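Local coordinates for GTP-binding protein (Thermus thermophilus, PDB 2DBY), which binds guanine nucleotide in a P-loop domain of the OBG family and is probably an ATPase that associates with the ribosome, at residues V80-H84 with V130-E134; I97-I103 with L199-I205; D139-E144 with L170-Q175. All blocks are in the same frame, centred on the assembly; numbering follows the deposited sequence.

Interaction 1: V80-H84 with V130-E134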
loop_
_atom_site.group_PDB
_atom_site.type_symbol
_atom_site.label_atom_id
_atom_site.label_comp_id
_atom_site.label_asym_id
_atom_site.label_seq_id
_atom_site.Cartn_x
_atom_site.Cartn_y
_atom_site.Cartn_z
ATOM N N VAL A 80 -19.827 -4.763 -10.398
ATOM C CA VAL A 80 -19.764 -5.194 -8.995
ATOM C C VAL A 80 -20.936 -6.051 -8.481
ATOM O O VAL A 80 -20.728 -7.188 -8.014
ATOM C CB VAL A 80 -19.642 -3.968 -8.046
ATOM C CG1 VAL A 80 -19.509 -4.433 -6.596
ATOM C CG2 VAL A 80 -18.424 -3.127 -8.430
ATOM N N LYS A 81 -22.152 -5.515 -8.560
ATOM C CA LYS A 81 -23.296 -6.222 -8.028
ATOM C C LYS A 81 -23.912 -7.249 -8.929
ATOM O O LYS A 81 -24.599 -6.904 -9.890
ATOM C CB LYS A 81 -24.393 -5.249 -7.579
ATOM C CG LYS A 81 -25.493 -5.956 -6.788
ATOM C CD LYS A 81 -26.605 -5.024 -6.359
ATOM C CE LYS A 81 -27.749 -5.850 -5.737
ATOM N NZ LYS A 81 -29.056 -5.132 -5.707
ATOM N N GLY A 82 -23.727 -8.515 -8.561
ATOM C CA GLY A 82 -24.277 -9.598 -9.355
ATOM C C GLY A 82 -25.639 -10.079 -8.859
ATOM O O GLY A 82 -26.166 -9.620 -7.843
ATOM N N ALA A 83 -26.220 -11.015 -9.596
ATOM C CA ALA A 83 -27.523 -11.575 -9.241
ATOM C C ALA A 83 -27.381 -12.800 -8.318
ATOM O O ALA A 83 -28.353 -13.228 -7.664
ATOM C CB ALA A 83 -28.283 -11.970 -10.535
ATOM N N HIS A 84 -26.185 -13.374 -8.289
ATOM C CA HIS A 84 -25.907 -14.573 -7.476
ATOM C C HIS A 84 -26.795 -15.749 -7.888
ATOM O O HIS A 84 -27.153 -16.606 -7.067
ATOM C CB HIS A 84 -26.081 -14.242 -5.982
ATOM C CG HIS A 84 -25.106 -13.212 -5.503
ATOM N ND1 HIS A 84 -23.817 -13.534 -5.132
ATOM C CD2 HIS A 84 -25.163 -11.858 -5.528
ATOM C CE1 HIS A 84 -23.120 -12.423 -4.966
ATOM N NE2 HIS A 84 -23.911 -11.393 -5.204
ATOM N N VAL A 130 -22.359 -1.355 -1.042
ATOM C CA VAL A 130 -22.584 -2.186 -2.225
ATOM C C VAL A 130 -21.366 -3.058 -2.484
ATOM O O VAL A 130 -21.487 -4.268 -2.661
ATOM C CB VAL A 130 -22.888 -1.338 -3.500
ATOM C CG1 VAL A 130 -22.780 -2.223 -4.758
ATOM C CG2 VAL A 130 -24.298 -0.749 -3.405
ATOM N N VAL A 131 -20.184 -2.449 -2.502
ATOM C CA VAL A 131 -18.988 -3.236 -2.739
ATOM C C VAL A 131 -18.738 -4.210 -1.601
ATOM O O VAL A 131 -18.473 -5.386 -1.835
ATOM C CB VAL A 131 -17.743 -2.324 -2.914
ATOM C CG1 VAL A 131 -16.455 -3.167 -2.909
ATOM C CG2 VAL A 131 -17.880 -1.556 -4.226
ATOM N N GLU A 132 -18.843 -3.713 -0.376
ATOM C CA GLU A 132 -18.576 -4.522 0.807
ATOM C C GLU A 132 -19.518 -5.717 0.846
ATOM O O GLU A 132 -19.106 -6.821 1.184
ATOM C CB GLU A 132 -18.708 -3.655 2.055
ATOM C CG GLU A 132 -18.541 -4.358 3.397
ATOM C CD GLU A 132 -17.184 -4.987 3.623
ATOM O OE1 GLU A 132 -16.169 -4.505 3.063
ATOM O OE2 GLU A 132 -17.132 -5.966 4.404
ATOM N N THR A 133 -20.780 -5.505 0.499
ATOM C CA THR A 133 -21.740 -6.617 0.490
ATOM C C THR A 133 -21.296 -7.740 -0.466
ATOM O O THR A 133 -21.324 -8.917 -0.100
ATOM C CB THR A 133 -23.136 -6.080 0.160
ATOM O OG1 THR A 133 -23.614 -5.398 1.334
ATOM C CG2 THR A 133 -24.107 -7.208 -0.220
ATOM N N GLU A 134 -20.842 -7.393 -1.673
ATOM C CA GLU A 134 -20.375 -8.421 -2.602
ATOM C C GLU A 134 -19.127 -9.150 -2.055
ATOM O O GLU A 134 -18.965 -10.370 -2.219
ATOM C CB GLU A 134 -20.045 -7.808 -3.974
ATOM C CG GLU A 134 -21.266 -7.214 -4.730
ATOM C CD GLU A 134 -22.472 -8.153 -4.779
ATOM O OE1 GLU A 134 -23.456 -7.888 -4.048
ATOM O OE2 GLU A 134 -22.437 -9.148 -5.538
#

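Interaction 2: I97-I103 with L199-I205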
loop_
_atom_site.group_PDB
_atom_site.type_symbol
_atom_site.label_atom_id
_atom_site.label_comp_id
_atom_site.label_asym_id
_atom_site.label_seq_id
_atom_site.Cartn_x
_atom_site.Cartn_y
_atom_site.Cartn_z
ATOM N N ILE A 97 -10.106 -8.384 -7.542
ATOM C CA ILE A 97 -9.882 -8.007 -6.131
ATOM C C ILE A 97 -8.966 -9.018 -5.435
ATOM O O ILE A 97 -8.128 -8.662 -4.584
ATOM C CB ILE A 97 -11.232 -7.938 -5.341
ATOM C CG1 ILE A 97 -11.987 -6.678 -5.720
ATOM C CG2 ILE A 97 -10.966 -7.930 -3.819
ATOM C CD1 ILE A 97 -11.354 -5.441 -5.152
ATOM N N ARG A 98 -9.124 -10.295 -5.781
ATOM C CA ARG A 98 -8.298 -11.318 -5.170
ATOM C C ARG A 98 -6.820 -11.090 -5.426
ATOM O O ARG A 98 -5.994 -11.474 -4.609
ATOM C CB ARG A 98 -8.686 -12.712 -5.691
ATOM C CG ARG A 98 -10.074 -13.140 -5.246
ATOM C CD ARG A 98 -10.460 -14.551 -5.709
ATOM N NE ARG A 98 -11.804 -14.892 -5.236
ATOM C CZ ARG A 98 -12.131 -15.010 -3.946
ATOM N NH1 ARG A 98 -11.206 -14.822 -3.010
ATOM N NH2 ARG A 98 -13.378 -15.305 -3.583
ATOM N N GLU A 99 -6.491 -10.465 -6.554
ATOM C CA GLU A 99 -5.082 -10.239 -6.917
ATOM C C GLU A 99 -4.383 -9.012 -6.302
ATOM O O GLU A 99 -3.196 -8.785 -6.574
ATOM C CB GLU A 99 -4.932 -10.145 -8.438
ATOM C CG GLU A 99 -5.461 -11.320 -9.218
ATOM C CD GLU A 99 -5.417 -11.059 -10.723
ATOM O OE1 GLU A 99 -5.955 -10.021 -11.185
ATOM O OE2 GLU A 99 -4.842 -11.895 -11.449
ATOM N N VAL A 100 -5.082 -8.199 -5.512
ATOM C CA VAL A 100 -4.399 -7.052 -4.906
ATOM C C VAL A 100 -4.322 -7.247 -3.395
ATOM O O VAL A 100 -5.087 -8.025 -2.836
ATOM C CB VAL A 100 -5.107 -5.721 -5.213
ATOM C CG1 VAL A 100 -4.992 -5.439 -6.728
ATOM C CG2 VAL A 100 -6.577 -5.787 -4.785
ATOM N N ALA A 101 -3.405 -6.529 -2.753
ATOM C CA ALA A 101 -3.183 -6.649 -1.303
ATOM C C ALA A 101 -3.998 -5.700 -0.439
ATOM O O ALA A 101 -4.158 -5.921 0.760
ATOM C CB ALA A 101 -1.706 -6.452 -1.011
ATOM N N ALA A 102 -4.480 -4.629 -1.048
ATOM C CA ALA A 102 -5.300 -3.632 -0.359
ATOM C C ALA A 102 -6.268 -3.049 -1.374
ATOM O O ALA A 102 -6.055 -3.168 -2.592
ATOM C CB ALA A 102 -4.407 -2.517 0.286
ATOM N N ILE A 103 -7.323 -2.405 -0.875
ATOM C CA ILE A 103 -8.369 -1.839 -1.708
ATOM C C ILE A 103 -8.545 -0.351 -1.382
ATOM O O ILE A 103 -8.542 0.039 -0.212
ATOM C CB ILE A 103 -9.723 -2.566 -1.418
ATOM C CG1 ILE A 103 -9.597 -4.045 -1.795
ATOM C CG2 ILE A 103 -10.864 -1.858 -2.158
ATOM C CD1 ILE A 103 -10.812 -4.895 -1.407
ATOM N N LEU A 199 -11.379 -11.748 1.166
ATOM C CA LEU A 199 -11.437 -10.448 0.512
ATOM C C LEU A 199 -11.635 -9.298 1.501
ATOM O O LEU A 199 -11.036 -8.216 1.339
ATOM C CB LEU A 199 -12.562 -10.440 -0.523
ATOM C CG LEU A 199 -12.444 -11.565 -1.561
ATOM C CD1 LEU A 199 -13.528 -11.326 -2.603
ATOM C CD2 LEU A 199 -11.041 -11.596 -2.256
ATOM N N THR A 200 -12.467 -9.517 2.516
ATOM C CA THR A 200 -12.732 -8.475 3.502
ATOM C C THR A 200 -11.655 -8.361 4.574
ATOM O O THR A 200 -11.777 -7.536 5.483
ATOM C CB THR A 200 -14.116 -8.641 4.199
ATOM O OG1 THR A 200 -14.156 -9.894 4.881
ATOM C CG2 THR A 200 -15.242 -8.589 3.166
ATOM N N ALA A 201 -10.607 -9.173 4.454
ATOM C CA ALA A 201 -9.464 -9.096 5.375
ATOM C C ALA A 201 -8.421 -8.109 4.800
ATOM O O ALA A 201 -7.511 -7.655 5.524
ATOM C CB ALA A 201 -8.826 -10.503 5.579
ATOM N N LYS A 202 -8.534 -7.780 3.512
ATOM C CA LYS A 202 -7.590 -6.829 2.911
ATOM C C LYS A 202 -7.805 -5.426 3.494
ATOM O O LYS A 202 -8.947 -4.985 3.707
ATOM C CB LYS A 202 -7.769 -6.774 1.373
ATOM C CG LYS A 202 -7.614 -8.141 0.681
ATOM C CD LYS A 202 -7.966 -8.070 -0.815
ATOM C CE LYS A 202 -7.955 -9.459 -1.466
ATOM N NZ LYS A 202 -6.575 -10.004 -1.650
ATOM N N PRO A 203 -6.708 -4.705 3.769
ATOM C CA PRO A 203 -6.849 -3.349 4.317
ATOM C C PRO A 203 -7.606 -2.508 3.304
ATOM O O PRO A 203 -7.482 -2.712 2.083
ATOM C CB PRO A 203 -5.405 -2.875 4.453
ATOM C CG PRO A 203 -4.662 -4.147 4.708
ATOM C CD PRO A 203 -5.297 -5.136 3.776
ATOM N N VAL A 204 -8.347 -1.529 3.804
ATOM C CA VAL A 204 -9.132 -0.662 2.923
ATOM C C VAL A 204 -8.870 0.805 3.192
ATOM O O VAL A 204 -8.675 1.202 4.361
ATOM C CB VAL A 204 -10.655 -0.886 3.124
ATOM C CG1 VAL A 204 -11.444 0.232 2.401
ATOM C CG2 VAL A 204 -11.082 -2.252 2.593
ATOM N N ILE A 205 -8.817 1.582 2.105
ATOM C CA ILE A 205 -8.684 3.042 2.185
ATOM C C ILE A 205 -9.936 3.610 1.512
ATOM O O ILE A 205 -10.260 3.220 0.401
ATOM C CB ILE A 205 -7.474 3.552 1.369
ATOM C CG1 ILE A 205 -6.172 2.980 1.910
ATOM C CG2 ILE A 205 -7.445 5.111 1.390
ATOM C CD1 ILE A 205 -5.054 3.028 0.857
#

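Interaction 3: D139-E144 with L170-Q175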
loop_
_atom_site.group_PDB
_atom_site.type_symbol
_atom_site.label_atom_id
_atom_site.label_comp_id
_atom_site.label_asym_id
_atom_site.label_seq_id
_atom_site.Cartn_x
_atom_site.Cartn_y
_atom_site.Cartn_z
ATOM N N ASP A 139 -16.802 -14.067 0.694
ATOM C CA ASP A 139 -16.061 -14.553 1.863
ATOM C C ASP A 139 -16.868 -15.564 2.673
ATOM O O ASP A 139 -16.283 -16.508 3.234
ATOM C CB ASP A 139 -15.678 -13.396 2.782
ATOM C CG ASP A 139 -14.421 -12.661 2.313
ATOM O OD1 ASP A 139 -13.759 -13.150 1.373
ATOM O OD2 ASP A 139 -14.087 -11.613 2.906
ATOM N N LEU A 140 -18.182 -15.359 2.745
ATOM C CA LEU A 140 -19.030 -16.301 3.504
ATOM C C LEU A 140 -19.000 -17.649 2.795
ATOM O O LEU A 140 -18.910 -18.683 3.438
ATOM C CB LEU A 140 -20.468 -15.768 3.637
ATOM C CG LEU A 140 -20.587 -14.596 4.616
ATOM C CD1 LEU A 140 -21.952 -13.885 4.469
ATOM C CD2 LEU A 140 -20.444 -15.146 6.030
ATOM N N ALA A 141 -19.065 -17.639 1.463
ATOM C CA ALA A 141 -18.990 -18.884 0.706
ATOM C C ALA A 141 -17.625 -19.556 0.918
ATOM O O ALA A 141 -17.513 -20.774 1.061
ATOM C CB ALA A 141 -19.220 -18.594 -0.792
ATOM N N THR A 142 -16.559 -18.757 0.922
ATOM C CA THR A 142 -15.233 -19.309 1.155
ATOM C C THR A 142 -15.162 -19.942 2.536
ATOM O O THR A 142 -14.621 -21.038 2.698
ATOM C CB THR A 142 -14.168 -18.211 1.077
ATOM O OG1 THR A 142 -14.108 -17.757 -0.263
ATOM C CG2 THR A 142 -12.782 -18.738 1.515
ATOM N N LEU A 143 -15.704 -19.245 3.529
ATOM C CA LEU A 143 -15.676 -19.763 4.887
ATOM C C LEU A 143 -16.472 -21.062 4.999
ATOM O O LEU A 143 -16.038 -21.992 5.668
ATOM C CB LEU A 143 -16.241 -18.729 5.870
ATOM C CG LEU A 143 -15.234 -17.635 6.260
ATOM C CD1 LEU A 143 -15.955 -16.475 6.900
ATOM C CD2 LEU A 143 -14.192 -18.235 7.202
ATOM N N GLU A 144 -17.623 -21.123 4.339
ATOM C CA GLU A 144 -18.452 -22.337 4.412
ATOM C C GLU A 144 -17.649 -23.502 3.861
ATOM O O GLU A 144 -17.642 -24.592 4.441
ATOM C CB GLU A 144 -19.763 -22.131 3.629
ATOM C CG GLU A 144 -20.720 -21.158 4.366
ATOM C CD GLU A 144 -21.677 -20.374 3.470
ATOM O OE1 GLU A 144 -22.334 -19.443 3.992
ATOM O OE2 GLU A 144 -21.774 -20.674 2.257
ATOM N N LEU A 170 -14.655 -16.091 12.626
ATOM C CA LEU A 170 -14.826 -15.202 11.476
ATOM C C LEU A 170 -16.204 -15.397 10.876
ATOM O O LEU A 170 -16.822 -14.449 10.435
ATOM C CB LEU A 170 -13.729 -15.490 10.433
ATOM C CG LEU A 170 -12.351 -14.936 10.854
ATOM C CD1 LEU A 170 -11.235 -15.629 10.108
ATOM C CD2 LEU A 170 -12.329 -13.426 10.613
ATOM N N TYR A 171 -16.699 -16.635 10.857
ATOM C CA TYR A 171 -18.017 -16.857 10.265
ATOM C C TYR A 171 -19.115 -16.109 11.043
ATOM O O TYR A 171 -20.029 -15.553 10.447
ATOM C CB TYR A 171 -18.319 -18.347 10.193
ATOM C CG TYR A 171 -19.475 -18.667 9.267
ATOM C CD1 TYR A 171 -19.375 -18.447 7.894
ATOM C CD2 TYR A 171 -20.655 -19.223 9.766
ATOM C CE1 TYR A 171 -20.431 -18.782 7.035
ATOM C CE2 TYR A 171 -21.701 -19.550 8.926
ATOM C CZ TYR A 171 -21.582 -19.331 7.567
ATOM O OH TYR A 171 -22.613 -19.670 6.729
ATOM N N VAL A 172 -19.021 -16.096 12.368
ATOM C CA VAL A 172 -19.988 -15.360 13.188
ATOM C C VAL A 172 -19.937 -13.869 12.829
ATOM O O VAL A 172 -20.976 -13.212 12.659
ATOM C CB VAL A 172 -19.643 -15.487 14.691
ATOM C CG1 VAL A 172 -20.473 -14.489 15.527
ATOM C CG2 VAL A 172 -19.918 -16.909 15.142
ATOM N N HIS A 173 -18.709 -13.356 12.752
ATOM C CA HIS A 173 -18.435 -11.944 12.456
ATOM C C HIS A 173 -18.992 -11.532 11.082
ATOM O O HIS A 173 -19.702 -10.519 10.962
ATOM C CB HIS A 173 -16.910 -11.741 12.501
ATOM C CG HIS A 173 -16.464 -10.311 12.467
ATOM N ND1 HIS A 173 -16.584 -9.461 13.547
ATOM C CD2 HIS A 173 -15.799 -9.615 11.513
ATOM C CE1 HIS A 173 -15.999 -8.307 13.265
ATOM N NE2 HIS A 173 -15.516 -8.377 12.032
ATOM N N LEU A 174 -18.678 -12.308 10.050
ATOM C CA LEU A 174 -19.162 -11.988 8.713
ATOM C C LEU A 174 -20.670 -12.152 8.544
ATOM O O LEU A 174 -21.298 -11.390 7.804
ATOM C CB LEU A 174 -18.395 -12.781 7.653
ATOM C CG LEU A 174 -17.112 -12.051 7.205
ATOM C CD1 LEU A 174 -16.025 -12.139 8.314
ATOM C CD2 LEU A 174 -16.588 -12.722 5.933
ATOM N N GLN A 175 -21.256 -13.121 9.247
ATOM C CA GLN A 175 -22.697 -13.317 9.183
ATOM C C GLN A 175 -23.402 -12.094 9.794
ATOM O O GLN A 175 -24.578 -11.864 9.537
ATOM C CB GLN A 175 -23.102 -14.606 9.915
ATOM C CG GLN A 175 -22.981 -15.859 9.045
ATOM C CD GLN A 175 -23.902 -15.853 7.801
ATOM O OE1 GLN A 175 -24.699 -14.936 7.587
ATOM N NE2 GLN A 175 -23.776 -16.888 6.976
HETATM O O HOH W 1 -24.269 -17.089 4.399
#

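Interaction 1: V80-H84 with V130-E134
Glu134 extends from helix 124-156 to Gly82 and His84 in the loop that follows strand 66-75, the segment that corresponds to switch II in P-loop GTPases. The polar part of the contact converges on one carboxylate oxygen. His84 NE2 donates to Glu134 OE2 over 2.7 Å, arriving on the syn side of the carboxylate, while the oxygen lies close to the imidazole plane; the two flat groups are turned 53° against each other. Gly82 N adds a weak but nearly straight bond to Glu134 OE2, 3.3 Å long with 167° at the hydrogen, which ties the loop backbone to the side chain. A bend at chi2 (-48°) turns the Glu134 carboxylate to both donors. Nearer the helix, Glu134 CG lies against the carbonyl of Val80, 3.3 Å from Val80 O. An alanine in place of Glu134 would probably leave His84 NE2 and Gly82 N without their shared acceptor and the loop less firmly held to the helix.

The apolar part is built on Val80, whose side chain faces the helix in a cluster completed by Leu9 and by Phe93 of helix 91-98. Val80 directs its CG1 methyl to the helix, 3.8 Å from Glu134 CG. Val80 CG1 also meets Val131 CG2 at 4.1 Å, the two side chains crossing at about a right angle.

Interaction 2: I97-I103 with L199-I205
The ammonium group of Lys202 is held by Val100 O, with NZ 2.7 Å from the carbonyl oxygen and almost collinear with the C=O bond (173°). A second, weak bond from Lys202 NZ to Arg98 O spans 3.4 Å. The chain runs out nearly straight, which carries Lys202 CE to 3.2 Å from Ile97 O, and turns only at its last torsion (chi4 -73°), which swings NZ toward the carbonyls of Val100 and Arg98. A positive charge placed beside the C-terminal end of helix 91-98 would be expected to interact favourably with the helix dipole.

Leu199 packs beside this end of the helix. Leu199 CD2 lies 3.5 Å from Arg98 CG and also touches Ile97 CG2, while CD1 sits over one face of the Arg98 guanidinium, displaced toward its rim.

Further along, the backbones pair as parallel strands. Ile103 N donates to Pro203 O at 3.0 Å, and Ile205 N to Ile103 O at 2.8 Å, so that Ile103 is bonded through both its N and its O to the residues flanking Val204. Ile103 and Val204 project from one face of the sheet, where Ile103 meets Leu135 of helix 124-156; Ala102 and Ile205 instead touch Ala281 of helix 270-281. The entry of strand 102-108 beside strand 204-209, with helices on both faces, is typical of the parallel sheet at the centre of a P-loop GTPase domain.

Interaction 3: D139-E144 with L170-Q175
Helices 124-156 and 161-175 form a helical hairpin, and their segments 139-144 and 170-175 run antiparallel with axes 10.2 Å apart and 154° between their directions. Leucines fill the interface. Leu140 CD2 lies 3.5 Å from Leu174 CB and also meets Tyr171 CE1, the Leu140 and Leu174 side chains sliding past each other in opposite directions. Leu143 sets CB 3.7 Å from Tyr171 CD1 and CD1 against Leu174 CD2, the two leucine side chains crossing at about a right angle. At the other end Leu174 CD2 is pressed close to Asp139 CB, at 3.3 Å, while the Asp139 carboxylate is engaged by Thr200 OG1 and Leu199 N.

The polar edge belongs to Tyr171. A chi1 of -164° carries its ring across to Glu144, and Tyr171 OH donates to Glu144 OE1 over 2.8 Å. The oxygen lies in the ring plane, the bond uses the anti side of the carboxylate, and the two planes stand 74° apart. A water donates to Glu144 OE1 and accepts from Gln175 NE2, 2.6 Å away; a weak bond from Gln175 NE2 to Tyr171 OH closes this small polar network, and Gln175 CG rests over one face of the ring. Phe192 of helix 187-195 meets both Leu143 and Leu170. Leucines inside and a polar rim outside are consistent with the coiled coil predicted for residues 133-167, which takes in segment 139-144, here as an antiparallel helical hairpin.

In the fold
Helix 124-156 relates all three contacts: interactions 1 and 3 use successive parts of it, and interaction 2 meets it through Leu135. Interaction 2 is the buried one, made mainly of strand pairing and a lysine turned onto backbone carbonyls near the centre of the chain. Interactions 1 and 3 lie farther out and are only partly buried, and each joins apolar packing to a glutamate, which takes donors from the loop after strand 66-75 in interaction 1 and a tyrosine and a water in interaction 3. Asp139 of interaction 3 hydrogen-bonds to segment 199-205 of interaction 2, so the hairpin is fastened to the chain leading into strand 204-209.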